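Local atomic coordinates of LPS-assembly lipoprotein LptE (Acinetobacter baumannii, PDB entry 5TSE), a protein that probably works with LptD in assembling lipopolysaccharide at the outer-membrane surface, binding lipopolysaccharide and helping LptD to assemble. Residues 30-34 with 122-127; 96-100 with 117-121. All coordinates share one frame; numbering follows the deposited sequence.

Contact 1. Residues 30-34 with 122-127; sequences QLKVY and IDDLAQ
Tyr34 and Leu31 of helix 25-37 meet Ala126, Asp123 and Gln127 of helix 110-134. This is the helix-helix packing of the LptE alpha/beta fold, where two helices lie side by side on a mixed beta-sheet. The short segments run roughly the same way, with axes 9.0 Å apart at closest and a crossing angle of -45°. Ala126 lies at the nearest point of the two backbones, its CA 5.2 Å from Leu31 CA.

Tyr34 reaches across from CB to its hydroxyl. Its CB points toward the partner helix. CD2 then rests on Ala126 CB at 3.8 Å, near the ring plane. The next carbon, CE2, is 3.6 Å from Gln127 CG. That methylene sits over one ring face in a CH-pi contact, 16° off the ring normal. Val33 CG2 of the same helix as Tyr34 covers the opposite face. At the tip, Tyr34 OH is modelled only 2.4 Å from Asp123 OD1, doubtfully short for the hydrogen bond it donates. OD1 lies at the ring edge, in plane. The ring and carboxylate planes are 58° apart.

Asp123 turns its CG anti to the backbone N, which carries the carboxylate toward the tyrosine. Asp123 OD2 takes a weak hydrogen bond from Gln127 NE2, one turn along the same helix. Next to this polar group the contact is mostly apolar. Gln30 CB touches Ala126 CB at 3.7 Å, and Leu31 CD2 lies 4.2 Å from the same Ala126 CB.

Contact 2. Residues 96-100 with 117-121; sequences AARSY and LQRIV
The Arg98 guanidinium has Ile120 CG2 over one face, with the methyl 3.7 Å from NH2. In the guanidinium plane, NH1 donates a hydrogen bond to Ala97 O at 3.1 Å. The N-H...O angle is 164°, but the donor stands above the carbonyl plane. Asp124, on the same helix as Ile120, is the second partner of NH1. The two bonds should limit rotation of the group. The Tyr100 ring meets Leu117 CD1 obliquely, with CD1 of the ring 3.6 Å from that methyl. Its OH is hydrogen-bonded to Glu114, one turn before Leu117.

These contacts seat helix 110-134 on strand 92-101, an outermost strand of the mixed sheet in this alpha/beta fold. The two segments run nearly antiparallel, at 159°, with axes 7.8 Å apart. Ala96, Arg98 and Tyr100 point their CB atoms toward the helix, while Ala97 and Ser99 point away.

The bend of Arg98 at chi2 (-62°) sends the guanidinium back obliquely toward Ala97, while CB and CG pack on the helix. CB is 4.0 Å from Leu117 CD2, and CG is 3.9 Å from Val121 CG2. The two methyls of Val121 reach successive helix-facing positions of the strand. CG2 faces Arg98, whereas CG1 lies 3.9 Å from Ala96 CB. Leu72 and Leu74 of the adjacent strand 68-81 extend this apolar layer under Leu117 and Val121.

Both contacts use helix 110-134, and their centres lie about 13 Å apart. Segment 117-121 runs directly into 122-127, so the same helix packs on strand 92-101 in contact 2 and on helix 25-37 in contact 1. Asp124 ties the two together: the salt bridge from its OD2 to Arg98 NH1 spans 3.0 Å, and its CG packs 3.9 Å from Ala96 CB. Its neighbour Asp123 instead serves the helix-helix side. Leu125 also turns to the sheet, touching Leu94 and Ala96. In sequence, both segments of contact 2 fall between helix 25-37 and segment 122-127. Both contacts are structural packing that holds helix 110-134 against the sheet and against helix 25-37.

Contact 1. Residues 30-34 with 122-127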
loop_
_atom_site.group_PDB
_atom_site.type_symbol
_atom_site.label_atom_id
_atom_site.label_comp_id
_atom_site.label_asym_id
_atom_site.label_seq_id
_atom_site.Cartn_x
_atom_site.Cartn_y
_atom_site.Cartn_z
ATOM N N GLN A 30 5.048 7.549 -2.263
ATOM C CA GLN A 30 5.757 6.675 -1.339
ATOM C C GLN A 30 6.177 5.351 -1.981
ATOM O O GLN A 30 7.264 4.848 -1.687
ATOM C CB GLN A 30 4.930 6.448 -0.064
ATOM C CG GLN A 30 4.587 7.749 0.658
ATOM C CD GLN A 30 5.824 8.511 1.121
ATOM O OE1 GLN A 30 6.412 8.201 2.159
ATOM N NE2 GLN A 30 6.194 9.541 0.375
ATOM N N LEU A 31 5.351 4.788 -2.860
ATOM C CA LEU A 31 5.739 3.536 -3.524
ATOM C C LEU A 31 6.972 3.724 -4.352
ATOM O O LEU A 31 7.832 2.849 -4.381
ATOM C CB LEU A 31 4.650 2.996 -4.440
ATOM C CG LEU A 31 3.461 2.346 -3.778
ATOM C CD1 LEU A 31 2.393 2.026 -4.822
ATOM C CD2 LEU A 31 3.906 1.104 -3.021
ATOM N N LYS A 32 7.053 4.866 -5.027
ATOM C CA LYS A 32 8.189 5.168 -5.887
ATOM C C LYS A 32 9.502 5.266 -5.120
ATOM O O LYS A 32 10.484 4.630 -5.514
ATOM C CB LYS A 32 7.932 6.437 -6.712
ATOM C CG LYS A 32 6.920 6.234 -7.830
ATOM C CD LYS A 32 6.665 7.515 -8.612
ATOM C CE LYS A 32 5.709 7.262 -9.768
ATOM N NZ LYS A 32 5.368 8.505 -10.505
ATOM N N VAL A 33 9.525 6.033 -4.025
ATOM C CA VAL A 33 10.769 6.175 -3.241
ATOM C C VAL A 33 11.265 4.812 -2.747
ATOM O O VAL A 33 12.433 4.473 -2.935
ATOM C CB VAL A 33 10.663 7.191 -2.064
ATOM C CG1 VAL A 33 10.256 8.567 -2.583
ATOM C CG2 VAL A 33 9.686 6.743 -0.987
ATOM N N TYR A 34 10.359 4.016 -2.183
ATOM C CA TYR A 34 10.709 2.697 -1.646
ATOM C C TYR A 34 11.035 1.652 -2.724
ATOM O O TYR A 34 11.976 0.874 -2.554
ATOM C CB TYR A 34 9.631 2.187 -0.661
ATOM C CG TYR A 34 9.426 3.118 0.515
ATOM C CD1 TYR A 34 10.505 3.505 1.310
ATOM C CD2 TYR A 34 8.164 3.567 0.878
ATOM C CE1 TYR A 34 10.344 4.345 2.397
ATOM C CE2 TYR A 34 7.991 4.413 1.968
ATOM C CZ TYR A 34 9.090 4.797 2.727
ATOM O OH TYR A 34 8.953 5.627 3.825
ATOM N N ILE A 122 -0.138 5.202 5.418
ATOM C CA ILE A 122 0.194 5.138 3.988
ATOM C C ILE A 122 1.642 4.694 3.817
ATOM O O ILE A 122 1.928 3.758 3.078
ATOM C CB ILE A 122 -0.023 6.500 3.297
ATOM C CG1 ILE A 122 -1.515 6.800 3.247
ATOM C CG2 ILE A 122 0.561 6.492 1.882
ATOM C CD1 ILE A 122 -1.872 8.176 2.719
ATOM N N ASP A 123 2.537 5.354 4.536
ATOM C CA ASP A 123 3.966 5.038 4.500
ATOM C C ASP A 123 4.203 3.563 4.849
ATOM O O ASP A 123 4.860 2.845 4.108
ATOM C CB ASP A 123 4.714 5.925 5.484
ATOM C CG ASP A 123 6.193 5.822 5.329
ATOM O OD1 ASP A 123 6.687 6.210 4.246
ATOM O OD2 ASP A 123 6.866 5.388 6.287
ATOM N N ASP A 124 3.638 3.127 5.976
ATOM C CA ASP A 124 3.729 1.740 6.458
ATOM C C ASP A 124 3.300 0.800 5.342
ATOM O O ASP A 124 4.037 -0.119 4.973
ATOM C CB ASP A 124 2.829 1.592 7.721
ATOM C CG ASP A 124 2.770 0.140 8.304
ATOM O OD1 ASP A 124 2.989 -0.845 7.575
ATOM O OD2 ASP A 124 2.454 -0.006 9.509
ATOM N N LEU A 125 2.132 1.060 4.766
ATOM C CA LEU A 125 1.621 0.213 3.699
ATOM C C LEU A 125 2.519 0.234 2.454
ATOM O O LEU A 125 2.732 -0.802 1.853
ATOM C CB LEU A 125 0.177 0.575 3.345
ATOM C CG LEU A 125 -0.510 -0.356 2.340
ATOM C CD1 LEU A 125 -0.396 -1.815 2.781
ATOM C CD2 LEU A 125 -1.963 0.025 2.159
ATOM N N ALA A 126 3.064 1.393 2.087
ATOM C CA ALA A 126 3.970 1.470 0.927
ATOM C C ALA A 126 5.166 0.521 1.115
ATOM O O ALA A 126 5.589 -0.174 0.172
ATOM C CB ALA A 126 4.455 2.906 0.708
ATOM N N GLN A 127 5.686 0.481 2.346
ATOM C CA GLN A 127 6.821 -0.377 2.693
ATOM C C GLN A 127 6.436 -1.863 2.639
ATOM O O GLN A 127 7.219 -2.664 2.145
ATOM C CB GLN A 127 7.414 0.017 4.067
ATOM C CG GLN A 127 7.914 1.458 4.107
ATOM C CD GLN A 127 8.635 1.836 5.400
ATOM O OE1 GLN A 127 9.448 1.077 5.918
ATOM N NE2 GLN A 127 8.368 3.040 5.896
#

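Contact 2. Residues 96-100 with 117-121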
loop_
_atom_site.group_PDB
_atom_site.type_symbol
_atom_site.label_atom_id
_atom_site.label_comp_id
_atom_site.label_asym_id
_atom_site.label_seq_id
_atom_site.Cartn_x
_atom_site.Cartn_y
_atom_site.Cartn_z
ATOM N N ALA A 96 -2.748 -1.590 6.833
ATOM C CA ALA A 96 -1.965 -0.904 7.860
ATOM C C ALA A 96 -2.958 -0.117 8.670
ATOM O O ALA A 96 -3.990 0.294 8.146
ATOM C CB ALA A 96 -0.930 0.014 7.238
ATOM N N ALA A 97 -2.651 0.107 9.943
ATOM C CA ALA A 97 -3.564 0.817 10.801
ATOM C C ALA A 97 -2.924 1.404 12.039
ATOM O O ALA A 97 -1.977 0.854 12.576
ATOM C CB ALA A 97 -4.665 -0.142 11.229
ATOM N N ARG A 98 -3.478 2.524 12.487
ATOM C CA ARG A 98 -3.073 3.167 13.723
ATOM C C ARG A 98 -4.350 3.684 14.360
ATOM O O ARG A 98 -5.293 4.051 13.648
ATOM C CB ARG A 98 -2.127 4.342 13.471
ATOM C CG ARG A 98 -0.777 3.994 12.887
ATOM C CD ARG A 98 0.036 3.098 13.803
ATOM N NE ARG A 98 1.402 2.947 13.295
ATOM C CZ ARG A 98 1.785 2.111 12.332
ATOM N NH1 ARG A 98 0.912 1.327 11.698
ATOM N NH2 ARG A 98 3.065 2.076 11.970
ATOM N N SER A 99 -4.405 3.689 15.688
ATOM C CA SER A 99 -5.573 4.214 16.400
ATOM C C SER A 99 -5.184 4.960 17.652
ATOM O O SER A 99 -4.158 4.682 18.248
ATOM C CB SER A 99 -6.538 3.091 16.782
ATOM O OG SER A 99 -5.919 2.141 17.617
ATOM N N TYR A 100 -6.037 5.898 18.055
ATOM C CA TYR A 100 -5.832 6.677 19.268
ATOM C C TYR A 100 -7.129 6.660 20.099
ATOM O O TYR A 100 -8.208 6.313 19.594
ATOM C CB TYR A 100 -5.415 8.116 18.927
ATOM C CG TYR A 100 -6.468 8.946 18.217
ATOM C CD1 TYR A 100 -6.660 8.845 16.856
ATOM C CD2 TYR A 100 -7.255 9.853 18.916
ATOM C CE1 TYR A 100 -7.610 9.611 16.207
ATOM C CE2 TYR A 100 -8.218 10.621 18.272
ATOM C CZ TYR A 100 -8.382 10.497 16.915
ATOM O OH TYR A 100 -9.341 11.252 16.269
ATOM N N LEU A 117 -1.440 10.398 11.882
ATOM C CA LEU A 117 -1.538 8.949 11.865
ATOM C C LEU A 117 -1.778 8.446 10.446
ATOM O O LEU A 117 -1.273 7.389 10.107
ATOM C CB LEU A 117 -2.582 8.432 12.860
ATOM C CG LEU A 117 -2.256 8.679 14.357
ATOM C CD1 LEU A 117 -3.438 8.395 15.275
ATOM C CD2 LEU A 117 -1.057 7.894 14.834
ATOM N N GLN A 118 -2.480 9.213 9.605
ATOM C CA GLN A 118 -2.749 8.773 8.212
ATOM C C GLN A 118 -1.497 8.697 7.361
ATOM O O GLN A 118 -1.340 7.749 6.582
ATOM C CB GLN A 118 -3.798 9.640 7.504
ATOM C CG GLN A 118 -5.226 9.403 7.978
ATOM C CD GLN A 118 -6.278 10.146 7.151
ATOM O OE1 GLN A 118 -5.957 11.001 6.313
ATOM N NE2 GLN A 118 -7.544 9.814 7.385
ATOM N N ARG A 119 -0.620 9.696 7.491
ATOM C CA ARG A 119 0.674 9.685 6.762
ATOM C C ARG A 119 1.522 8.476 7.168
ATOM O O ARG A 119 2.195 7.869 6.327
ATOM C CB ARG A 119 1.454 10.997 6.954
ATOM C CG ARG A 119 0.929 12.148 6.096
ATOM C CD ARG A 119 1.718 13.444 6.261
ATOM N NE ARG A 119 1.359 14.228 7.459
ATOM C CZ ARG A 119 1.912 14.128 8.677
ATOM N NH1 ARG A 119 1.472 14.921 9.654
ATOM N NH2 ARG A 119 2.883 13.251 8.943
ATOM N N ILE A 120 1.459 8.102 8.444
ATOM C CA ILE A 120 2.205 6.939 8.932
ATOM C C ILE A 120 1.626 5.631 8.351
ATOM O O ILE A 120 2.376 4.737 7.970
ATOM C CB ILE A 120 2.257 6.913 10.472
ATOM C CG1 ILE A 120 2.973 8.176 10.974
ATOM C CG2 ILE A 120 2.995 5.667 10.974
ATOM C CD1 ILE A 120 3.033 8.330 12.473
ATOM N N VAL A 121 0.304 5.561 8.221
ATOM C CA VAL A 121 -0.385 4.372 7.684
ATOM C C VAL A 121 -0.034 4.145 6.213
ATOM O O VAL A 121 0.298 3.031 5.816
ATOM C CB VAL A 121 -1.931 4.470 7.866
ATOM C CG1 VAL A 121 -2.674 3.462 6.992
ATOM C CG2 VAL A 121 -2.319 4.312 9.340
#